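Glutathione S-transferase (Ceriporiopsis subvermispora, PDB 6J3E) binds glutathione and, as a serine-type glutathione S-transferase, probably catalyses its conjugation through the thiol sulfur to electrophilic substrates. Local coordinates at residues N23-T27 with L71-H75; K26-T30 with Y206-V212; I130-T135 with W217-L222. All blocks are in the same frame, centred on the assembly; numbering follows the deposited sequence.

Contact 1. Residues N23-T27 with L71-H75; sequences NTWKT and LPVIH. With EDO (1,2-ethanediol), chain D.
The cis-proline loop of the thioredoxin-like domain meets the first turns of helix 22-34 here, and the pyrrolidine ring of Pro-72 is its centre, touching Asn-23, Thr-24 and Thr-27. The CA atoms of Thr-24 and Pro-72 come within 4.7 Å of each other, close enough for the proline ring to lie directly against the helix backbone. Its CD rests 3.4 Å from Asn-23 O, while Thr-24 CG2 packs beside the ring nitrogen, Pro-72 N, at 3.6 Å. From the next turn Thr-27 crosses the ring obliquely, with OG1 3.3 Å from Pro-72 CG; with OG1 at -71°, the CG2 methyl falls anti to the backbone N and extends to Ile-74 CG2 at 4.2 Å. Thr-24 turns its hydroxyl elsewhere, to Asp-9. Phe-7 of strand 5-9 and Ser-86 also touch Pro-72, which places the ring between helix, sheet and glutathione site.

Asn-23, partly exposed, lies at the margin of the contact. Its CB touches Pro-72 CD, but its amide leads away and ND2 donates to O2 of a 1,2-ethanediol at 3.2 Å, with an N-H...O angle of 149°. Lys-26 NZ reaches the same O2, also at 3.2 Å, and Ser-86 OG binds the diol as well. An alanine here keeps the CB contact with Pro-72 but has no amide, and the diol would probably be left to Lys-26 and Ser-86, with glutathione likely to lose a partner at the same place. Asn-23, Lys-26, Leu-71 and Ser-86 all bind glutathione in this protein, so the diol, probably from the crystallisation liquor, appears to occupy part of that site. A cis peptide bond before Pro-72, followed by strand 73-76, is the hallmark of the glutathione site in the thioredoxin fold of these transferases.

Contact 2. Residues K26-T30 with Y206-V212; sequences KTRYT and YADITIV. With EDO (1,2-ethanediol), chain D.
Segments 26-30, of helix 22-34, and 206-212, of helix 206-222, cross with 129° between their N-to-C directions and 8.8 Å between their axes, the CA atoms of Lys-26 and Thr-210 coming within 5.7 Å. This buried helix pair joins the thioredoxin-like N-terminal domain to the all-helical C-terminal domain of the glutathione S-transferase fold.

Ile-209 is the central apolar contributor. Its CG2 methyl, anti to the backbone N, approaches Lys-26 O to 3.3 Å and also touches Tyr-29 CB and Thr-30 OG1. One turn on, Val-212 CG2 sits over one face of the Tyr-29 ring, 3.9 Å from its centroid and 29° off the normal, a CH-pi contact. Lys-26 contributes its aliphatic shaft: CD lies 3.6 Å from Tyr-206 OH and packs against Thr-210 CA. A bend at the third torsion, -97°, then directs NZ to the diol and to Ser-86, whose OG is bonded to Tyr-206 OH as well. The lysine ammonium and the tyrosine hydroxyl thus converge on Ser-86, a glutathione-binding serine.

Two threonines settle their polar ends within their own helices. Thr-210 OG1 bonds to Tyr-206 O at 2.9 Å, and it also lies over one face of the Tyr-206 ring, offset toward the rim. Thr-30 OG1, near the plane of that ring at its edge, donates to Lys-26 O at 2.6 Å; the carbonyl is gripped twice, by Thr-30 N and Thr-30 OG1 from opposite faces of its plane.

Contact 3. Residues I130-T135 with W217-L222; sequences IMLPAT and WVKRVL
Met-131 is the knob of a knobs-into-holes contact between helix 109-136 and helix 206-222 of the all-helical C-terminal domain, and its hollow is formed by Trp-217, Val-218, Val-221 and Leu-222. The segments cross at 45° with their axes 9.8 Å apart.

The base of the knob, Met-131 CB, rests on Trp-217 CH2 at 3.3 Å. The thioether is bent at both its second and third torsions, -53° and -55°, and folds over the indole instead of extending past it. CE stands over one face of the Trp-217 five-membered ring, 3.9 Å from its centroid, a CH-pi contact. SD hangs above the six-membered ring at a longer 5.0 Å, a Met-aromatic arrangement, and fills the hollow between Leu-222 CG, at 3.8 Å, and Val-218 CG2. CE also meets Val-221 CG1, closing the pocket's fourth side.

Around this knob the smaller bumps interlock. Ala-134 CB presses into the notch between two branches, Val-221 CG1 at 3.5 Å and Leu-222 CD2 at 3.8 Å. Leu-132 CD2 approaches the indole at its edge, near its plane, while Met-131 occupies a face. Trp-20 and Trp-214 also meet the Trp-217 ring, making it part of an aromatic cluster. Beside the hollow, Ile-130 CG2 reaches Leu-222 CD1 at 4.3 Å.

Contacts 1 and 2 use overlapping turns of helix 22-34 and share Lys-26 and Thr-27: one packs the helix on the cis-proline loop within the N-terminal domain, the other on helix 206-222 across the domain boundary. Every touching residue of contact 2 is buried, as are five of six in contact 1; contact 3, with five of nine, lies nearer the surface. Both of the first two combine apolar packing with polar groups converging on Ser-86 and the diol, whereas contact 3 depends on apolar and sulfur-aromatic packing. Helix 206-222 serves contacts 2 and 3 with its two ends, and Trp-25 touches Arg-220 between contacts 1 and 3.

Contact 1. Residues N23-T27 with L71-H75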
loop_
_atom_site.group_PDB
_atom_site.type_symbol
_atom_site.label_atom_id
_atom_site.label_comp_id
_atom_site.label_asym_id
_atom_site.label_seq_id
_atom_site.Cartn_x
_atom_site.Cartn_y
_atom_site.Cartn_z
ATOM N N ASN A 23 -4.150 -8.839 -15.321
ATOM C CA ASN A 23 -2.805 -8.316 -15.531
ATOM C C ASN A 23 -2.640 -7.762 -16.938
ATOM O O ASN A 23 -2.041 -6.696 -17.122
ATOM C CB ASN A 23 -1.770 -9.409 -15.261
ATOM C CG ASN A 23 -1.941 -10.034 -13.899
ATOM O OD1 ASN A 23 -2.605 -11.056 -13.757
ATOM N ND2 ASN A 23 -1.362 -9.414 -12.886
ATOM N N THR A 24 -3.155 -8.458 -17.950
ATOM C CA THR A 24 -2.946 -7.951 -19.302
ATOM C C THR A 24 -3.872 -6.783 -19.626
ATOM O O THR A 24 -3.515 -5.926 -20.439
ATOM C CB THR A 24 -3.122 -9.061 -20.343
ATOM O OG1 THR A 24 -4.490 -9.489 -20.376
ATOM C CG2 THR A 24 -2.222 -10.253 -20.010
ATOM N N TRP A 25 -5.049 -6.713 -19.014
ATOM C CA TRP A 25 -5.902 -5.571 -19.305
ATOM C C TRP A 25 -5.291 -4.280 -18.783
ATOM O O TRP A 25 -5.486 -3.212 -19.383
ATOM C CB TRP A 25 -7.285 -5.765 -18.717
ATOM C CG TRP A 25 -8.285 -6.223 -19.708
ATOM C CD1 TRP A 25 -8.823 -7.471 -19.810
ATOM C CD2 TRP A 25 -8.890 -5.437 -20.740
ATOM N NE1 TRP A 25 -9.726 -7.515 -20.849
ATOM C CE2 TRP A 25 -9.790 -6.277 -21.431
ATOM C CE3 TRP A 25 -8.754 -4.105 -21.152
ATOM C CZ2 TRP A 25 -10.552 -5.833 -22.508
ATOM C CZ3 TRP A 25 -9.514 -3.660 -22.226
ATOM C CH2 TRP A 25 -10.397 -4.527 -22.895
ATOM N N LYS A 26 -4.545 -4.353 -17.677
ATOM C CA LYS A 26 -3.800 -3.182 -17.240
ATOM C C LYS A 26 -2.965 -2.653 -18.395
ATOM O O LYS A 26 -3.010 -1.461 -18.715
ATOM C CB LYS A 26 -2.923 -3.520 -16.032
ATOM C CG LYS A 26 -3.696 -3.757 -14.734
ATOM C CD LYS A 26 -2.761 -3.885 -13.524
ATOM C CE LYS A 26 -2.482 -5.323 -13.206
ATOM N NZ LYS A 26 -1.214 -5.564 -12.493
ATOM N N THR A 27 -2.266 -3.549 -19.093
ATOM C CA THR A 27 -1.407 -3.121 -20.198
ATOM C C THR A 27 -2.212 -2.804 -21.457
ATOM O O THR A 27 -1.862 -1.876 -22.199
ATOM C CB THR A 27 -0.337 -4.185 -20.458
ATOM O OG1 THR A 27 0.591 -4.162 -19.370
ATOM C CG2 THR A 27 0.431 -3.922 -21.758
ATOM N N LEU A 71 2.405 -13.081 -18.281
ATOM C CA LEU A 71 1.974 -12.014 -19.171
ATOM C C LEU A 71 1.255 -10.976 -18.317
ATOM O O LEU A 71 0.832 -11.290 -17.202
ATOM C CB LEU A 71 1.073 -12.572 -20.271
ATOM C CG LEU A 71 1.801 -13.652 -21.073
ATOM C CD1 LEU A 71 0.965 -14.078 -22.276
ATOM C CD2 LEU A 71 3.180 -13.112 -21.482
ATOM N N PRO A 72 1.118 -9.735 -18.812
ATOM C CA PRO A 72 1.474 -9.196 -20.131
ATOM C C PRO A 72 2.973 -9.089 -20.404
ATOM O O PRO A 72 3.762 -8.899 -19.478
ATOM C CB PRO A 72 0.857 -7.795 -20.099
ATOM C CG PRO A 72 0.892 -7.420 -18.652
ATOM C CD PRO A 72 0.554 -8.692 -17.935
ATOM N N VAL A 73 3.346 -9.207 -21.673
ATOM C CA VAL A 73 4.665 -8.813 -22.152
ATOM C C VAL A 73 4.482 -8.054 -23.460
ATOM O O VAL A 73 3.584 -8.367 -24.249
ATOM C CB VAL A 73 5.584 -10.035 -22.340
ATOM C CG1 VAL A 73 6.882 -9.629 -22.985
ATOM C CG2 VAL A 73 5.872 -10.682 -21.004
ATOM N N ILE A 74 5.309 -7.044 -23.693
ATOM C CA ILE A 74 5.318 -6.386 -24.994
ATOM C C ILE A 74 6.718 -6.462 -25.586
ATOM O O ILE A 74 7.720 -6.429 -24.865
ATOM C CB ILE A 74 4.843 -4.917 -24.945
ATOM C CG1 ILE A 74 5.744 -4.073 -24.045
ATOM C CG2 ILE A 74 3.383 -4.844 -24.540
ATOM C CD1 ILE A 74 5.552 -2.587 -24.246
ATOM N N HIS A 75 6.780 -6.581 -26.916
ATOM C CA HIS A 75 8.016 -6.388 -27.663
ATOM C C HIS A 75 7.837 -5.231 -28.630
ATOM O O HIS A 75 6.885 -5.213 -29.423
ATOM C CB HIS A 75 8.463 -7.626 -28.439
ATOM C CG HIS A 75 9.650 -7.357 -29.307
ATOM N ND1 HIS A 75 10.909 -7.146 -28.788
ATOM C CD2 HIS A 75 9.762 -7.194 -30.648
ATOM C CE1 HIS A 75 11.751 -6.887 -29.773
ATOM N NE2 HIS A 75 11.081 -6.918 -30.912
HETATM C C1 EDO D . 2.468 -9.072 -14.549
HETATM O O1 EDO D . 1.982 -10.240 -13.867
HETATM C C2 EDO D . 2.009 -7.830 -13.799
HETATM O O2 EDO D . 0.717 -7.454 -14.274
#

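Contact 2. Residues K26-T30 with Y206-V212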
loop_
_atom_site.group_PDB
_atom_site.type_symbol
_atom_site.label_atom_id
_atom_site.label_comp_id
_atom_site.label_asym_id
_atom_site.label_seq_id
_atom_site.Cartn_x
_atom_site.Cartn_y
_atom_site.Cartn_z
ATOM N N LYS A 26 -4.545 -4.353 -17.677
ATOM C CA LYS A 26 -3.800 -3.182 -17.240
ATOM C C LYS A 26 -2.965 -2.653 -18.395
ATOM O O LYS A 26 -3.010 -1.461 -18.715
ATOM C CB LYS A 26 -2.923 -3.520 -16.032
ATOM C CG LYS A 26 -3.696 -3.757 -14.734
ATOM C CD LYS A 26 -2.761 -3.885 -13.524
ATOM C CE LYS A 26 -2.482 -5.323 -13.206
ATOM N NZ LYS A 26 -1.214 -5.564 -12.493
ATOM N N THR A 27 -2.266 -3.549 -19.093
ATOM C CA THR A 27 -1.407 -3.121 -20.198
ATOM C C THR A 27 -2.212 -2.804 -21.457
ATOM O O THR A 27 -1.862 -1.876 -22.199
ATOM C CB THR A 27 -0.337 -4.185 -20.458
ATOM O OG1 THR A 27 0.591 -4.162 -19.370
ATOM C CG2 THR A 27 0.431 -3.922 -21.758
ATOM N N ARG A 28 -3.299 -3.538 -21.708
ATOM C CA ARG A 28 -4.174 -3.180 -22.818
ATOM C C ARG A 28 -4.774 -1.793 -22.601
ATOM O O ARG A 28 -4.705 -0.928 -23.483
ATOM C CB ARG A 28 -5.274 -4.233 -22.997
ATOM C CG ARG A 28 -6.171 -3.982 -24.211
ATOM C CD ARG A 28 -7.200 -5.089 -24.445
ATOM N NE ARG A 28 -6.593 -6.377 -24.766
ATOM C CZ ARG A 28 -6.149 -6.729 -25.974
ATOM N NH1 ARG A 28 -6.221 -5.890 -26.999
ATOM N NH2 ARG A 28 -5.626 -7.934 -26.157
ATOM N N TYR A 29 -5.362 -1.562 -21.423
ATOM C CA TYR A 29 -5.858 -0.229 -21.100
ATOM C C TYR A 29 -4.782 0.823 -21.347
ATOM O O TYR A 29 -5.040 1.852 -21.985
ATOM C CB TYR A 29 -6.333 -0.178 -19.642
ATOM C CG TYR A 29 -7.800 -0.509 -19.405
ATOM C CD1 TYR A 29 -8.806 0.062 -20.184
ATOM C CD2 TYR A 29 -8.180 -1.363 -18.379
ATOM C CE1 TYR A 29 -10.148 -0.220 -19.952
ATOM C CE2 TYR A 29 -9.512 -1.652 -18.144
ATOM C CZ TYR A 29 -10.497 -1.082 -18.928
ATOM O OH TYR A 29 -11.832 -1.386 -18.684
ATOM N N THR A 30 -3.551 0.558 -20.891
ATOM C CA THR A 30 -2.489 1.555 -21.008
ATOM C C THR A 30 -2.154 1.849 -22.474
ATOM O O THR A 30 -2.008 3.021 -22.859
ATOM C CB THR A 30 -1.250 1.097 -20.224
ATOM O OG1 THR A 30 -1.633 0.783 -18.876
ATOM C CG2 THR A 30 -0.205 2.204 -20.166
ATOM N N TYR A 206 -1.608 5.622 -13.824
ATOM C CA TYR A 206 -1.570 4.158 -13.871
ATOM C C TYR A 206 -2.325 3.542 -12.704
ATOM O O TYR A 206 -2.772 2.396 -12.811
ATOM C CB TYR A 206 -0.121 3.625 -13.911
ATOM C CG TYR A 206 0.000 2.096 -13.922
ATOM C CD1 TYR A 206 -0.291 1.350 -15.067
ATOM C CD2 TYR A 206 0.408 1.403 -12.790
ATOM C CE1 TYR A 206 -0.181 -0.057 -15.072
ATOM C CE2 TYR A 206 0.505 -0.009 -12.782
ATOM C CZ TYR A 206 0.219 -0.722 -13.923
ATOM O OH TYR A 206 0.307 -2.098 -13.896
ATOM N N ALA A 207 -2.513 4.286 -11.605
ATOM C CA ALA A 207 -3.227 3.721 -10.459
ATOM C C ALA A 207 -4.698 3.502 -10.786
ATOM O O ALA A 207 -5.296 2.510 -10.354
ATOM C CB ALA A 207 -3.066 4.617 -9.229
ATOM N N ASP A 208 -5.286 4.425 -11.547
ATOM C CA ASP A 208 -6.635 4.261 -12.063
ATOM C C ASP A 208 -6.708 3.076 -13.005
ATOM O O ASP A 208 -7.672 2.304 -12.971
ATOM C CB ASP A 208 -7.075 5.529 -12.803
ATOM C CG ASP A 208 -6.740 6.798 -12.045
ATOM O OD1 ASP A 208 -7.060 6.891 -10.832
ATOM O OD2 ASP A 208 -6.140 7.703 -12.668
ATOM N N ILE A 209 -5.710 2.947 -13.879
ATOM C CA ILE A 209 -5.695 1.856 -14.842
ATOM C C ILE A 209 -5.618 0.534 -14.109
ATOM O O ILE A 209 -6.270 -0.444 -14.491
ATOM C CB ILE A 209 -4.526 2.046 -15.829
ATOM C CG1 ILE A 209 -4.724 3.333 -16.618
ATOM C CG2 ILE A 209 -4.392 0.850 -16.771
ATOM C CD1 ILE A 209 -3.555 3.709 -17.494
ATOM N N THR A 210 -4.860 0.504 -13.007
ATOM C CA THR A 210 -4.741 -0.718 -12.213
ATOM C C THR A 210 -6.104 -1.200 -11.740
ATOM O O THR A 210 -6.410 -2.398 -11.795
ATOM C CB THR A 210 -3.827 -0.475 -11.016
ATOM O OG1 THR A 210 -2.504 -0.165 -11.470
ATOM C CG2 THR A 210 -3.782 -1.694 -10.121
ATOM N N ILE A 211 -6.943 -0.279 -11.277
ATOM C CA ILE A 211 -8.226 -0.671 -10.712
ATOM C C ILE A 211 -9.144 -1.206 -11.805
ATOM O O ILE A 211 -9.733 -2.282 -11.670
ATOM C CB ILE A 211 -8.842 0.513 -9.941
ATOM C CG1 ILE A 211 -7.887 0.932 -8.816
ATOM C CG2 ILE A 211 -10.176 0.141 -9.368
ATOM C CD1 ILE A 211 -8.288 2.176 -8.091
ATOM N N VAL A 212 -9.254 -0.486 -12.921
ATOM C CA VAL A 212 -10.182 -0.940 -13.953
ATOM C C VAL A 212 -9.673 -2.226 -14.588
ATOM O O VAL A 212 -10.463 -3.037 -15.085
ATOM C CB VAL A 212 -10.425 0.171 -14.995
ATOM C CG1 VAL A 212 -11.187 1.333 -14.351
ATOM C CG2 VAL A 212 -9.111 0.643 -15.566
HETATM C C1 EDO D . 2.468 -9.072 -14.549
HETATM O O1 EDO D . 1.982 -10.240 -13.867
HETATM C C2 EDO D . 2.009 -7.830 -13.799
HETATM O O2 EDO D . 0.717 -7.454 -14.274
#

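Contact 3. Residues I130-T135 with W217-L222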
loop_
_atom_site.group_PDB
_atom_site.type_symbol
_atom_site.label_atom_id
_atom_site.label_comp_id
_atom_site.label_asym_id
_atom_site.label_seq_id
_atom_site.Cartn_x
_atom_site.Cartn_y
_atom_site.Cartn_z
ATOM N N ILE A 130 -12.750 -16.545 -5.396
ATOM C CA ILE A 130 -13.900 -16.513 -6.292
ATOM C C ILE A 130 -13.469 -16.439 -7.743
ATOM O O ILE A 130 -14.061 -17.092 -8.608
ATOM C CB ILE A 130 -14.816 -15.334 -5.922
ATOM C CG1 ILE A 130 -15.623 -15.679 -4.662
ATOM C CG2 ILE A 130 -15.710 -14.945 -7.116
ATOM C CD1 ILE A 130 -16.187 -14.487 -3.947
ATOM N N MET A 131 -12.420 -15.671 -8.024
ATOM C CA MET A 131 -12.125 -15.328 -9.404
ATOM C C MET A 131 -11.248 -16.360 -10.115
ATOM O O MET A 131 -11.436 -16.596 -11.309
ATOM C CB MET A 131 -11.471 -13.944 -9.459
ATOM C CG MET A 131 -12.425 -12.789 -9.159
ATOM S SD MET A 131 -13.910 -12.827 -10.200
ATOM C CE MET A 131 -13.182 -12.859 -11.859
ATOM N N LEU A 132 -10.301 -16.989 -9.428
ATOM C CA LEU A 132 -9.470 -17.983 -10.104
ATOM C C LEU A 132 -10.278 -19.181 -10.587
ATOM O O LEU A 132 -10.078 -19.606 -11.740
ATOM C CB LEU A 132 -8.313 -18.416 -9.199
ATOM C CG LEU A 132 -7.320 -17.336 -8.770
ATOM C CD1 LEU A 132 -6.021 -17.942 -8.259
ATOM C CD2 LEU A 132 -7.057 -16.360 -9.884
ATOM N N PRO A 133 -11.188 -19.771 -9.799
ATOM C CA PRO A 133 -12.042 -20.821 -10.372
ATOM C C PRO A 133 -12.885 -20.311 -11.522
ATOM O O PRO A 133 -13.025 -20.991 -12.543
ATOM C CB PRO A 133 -12.908 -21.255 -9.184
ATOM C CG PRO A 133 -12.134 -20.848 -7.986
ATOM C CD PRO A 133 -11.447 -19.587 -8.362
ATOM N N ALA A 134 -13.459 -19.120 -11.383
ATOM C CA ALA A 134 -14.221 -18.562 -12.488
ATOM C C ALA A 134 -13.366 -18.448 -13.749
ATOM O O ALA A 134 -13.834 -18.764 -14.849
ATOM C CB ALA A 134 -14.793 -17.201 -12.093
ATOM N N THR A 135 -12.107 -17.996 -13.629
ATOM C CA THR A 135 -11.368 -17.855 -14.877
ATOM C C THR A 135 -10.914 -19.194 -15.419
ATOM O O THR A 135 -10.653 -19.298 -16.623
ATOM C CB THR A 135 -10.154 -16.925 -14.754
ATOM O OG1 THR A 135 -8.979 -17.667 -14.395
ATOM C CG2 THR A 135 -10.400 -15.869 -13.768
ATOM N N TRP A 217 -11.872 -7.503 -15.264
ATOM C CA TRP A 217 -11.731 -8.950 -15.121
ATOM C C TRP A 217 -12.931 -9.536 -14.400
ATOM O O TRP A 217 -13.497 -10.554 -14.821
ATOM C CB TRP A 217 -10.434 -9.259 -14.360
ATOM C CG TRP A 217 -10.171 -10.700 -14.005
ATOM C CD1 TRP A 217 -10.367 -11.806 -14.798
ATOM C CD2 TRP A 217 -9.657 -11.191 -12.758
ATOM N NE1 TRP A 217 -9.986 -12.936 -14.127
ATOM C CE2 TRP A 217 -9.550 -12.593 -12.875
ATOM C CE3 TRP A 217 -9.259 -10.578 -11.559
ATOM C CZ2 TRP A 217 -9.065 -13.390 -11.842
ATOM C CZ3 TRP A 217 -8.790 -11.369 -10.533
ATOM C CH2 TRP A 217 -8.688 -12.763 -10.682
ATOM N N VAL A 218 -13.323 -8.911 -13.290
ATOM C CA VAL A 218 -14.475 -9.394 -12.536
ATOM C C VAL A 218 -15.729 -9.293 -13.382
ATOM O O VAL A 218 -16.574 -10.198 -13.379
ATOM C CB VAL A 218 -14.610 -8.600 -11.226
ATOM C CG1 VAL A 218 -15.911 -8.942 -10.527
ATOM C CG2 VAL A 218 -13.420 -8.870 -10.325
ATOM N N LYS A 219 -15.863 -8.193 -14.128
ATOM C CA LYS A 219 -17.080 -7.971 -14.895
ATOM C C LYS A 219 -17.177 -8.957 -16.041
ATOM O O LYS A 219 -18.236 -9.554 -16.265
ATOM C CB LYS A 219 -17.134 -6.539 -15.428
ATOM C CG LYS A 219 -18.372 -6.253 -16.280
ATOM C CD LYS A 219 -18.383 -4.815 -16.820
ATOM C CE LYS A 219 -19.693 -4.473 -17.519
ATOM N NZ LYS A 219 -19.767 -3.051 -17.921
ATOM N N ARG A 220 -16.078 -9.160 -16.769
ATOM C CA ARG A 220 -16.170 -10.003 -17.954
ATOM C C ARG A 220 -16.218 -11.478 -17.584
ATOM O O ARG A 220 -16.993 -12.238 -18.180
ATOM C CB ARG A 220 -15.024 -9.684 -18.901
ATOM C CG ARG A 220 -15.292 -8.404 -19.654
ATOM C CD ARG A 220 -14.026 -7.665 -20.023
ATOM N NE ARG A 220 -13.566 -8.012 -21.355
ATOM C CZ ARG A 220 -13.589 -7.192 -22.396
ATOM N NH1 ARG A 220 -14.039 -5.947 -22.268
ATOM N NH2 ARG A 220 -13.141 -7.627 -23.559
ATOM N N VAL A 221 -15.458 -11.891 -16.567
ATOM C CA VAL A 221 -15.371 -13.309 -16.236
ATOM C C VAL A 221 -16.601 -13.771 -15.470
ATOM O O VAL A 221 -17.199 -14.795 -15.810
ATOM C CB VAL A 221 -14.073 -13.612 -15.468
ATOM C CG1 VAL A 221 -14.153 -14.981 -14.786
ATOM C CG2 VAL A 221 -12.895 -13.565 -16.429
ATOM N N LEU A 222 -17.001 -13.048 -14.423
ATOM C CA LEU A 222 -18.248 -13.404 -13.751
ATOM C C LEU A 222 -19.460 -13.136 -14.638
ATOM O O LEU A 222 -20.486 -13.817 -14.506
ATOM C CB LEU A 222 -18.380 -12.654 -12.430
ATOM C CG LEU A 222 -17.495 -13.198 -11.309
ATOM C CD1 LEU A 222 -17.901 -12.611 -9.966
ATOM C CD2 LEU A 222 -17.579 -14.700 -11.280
#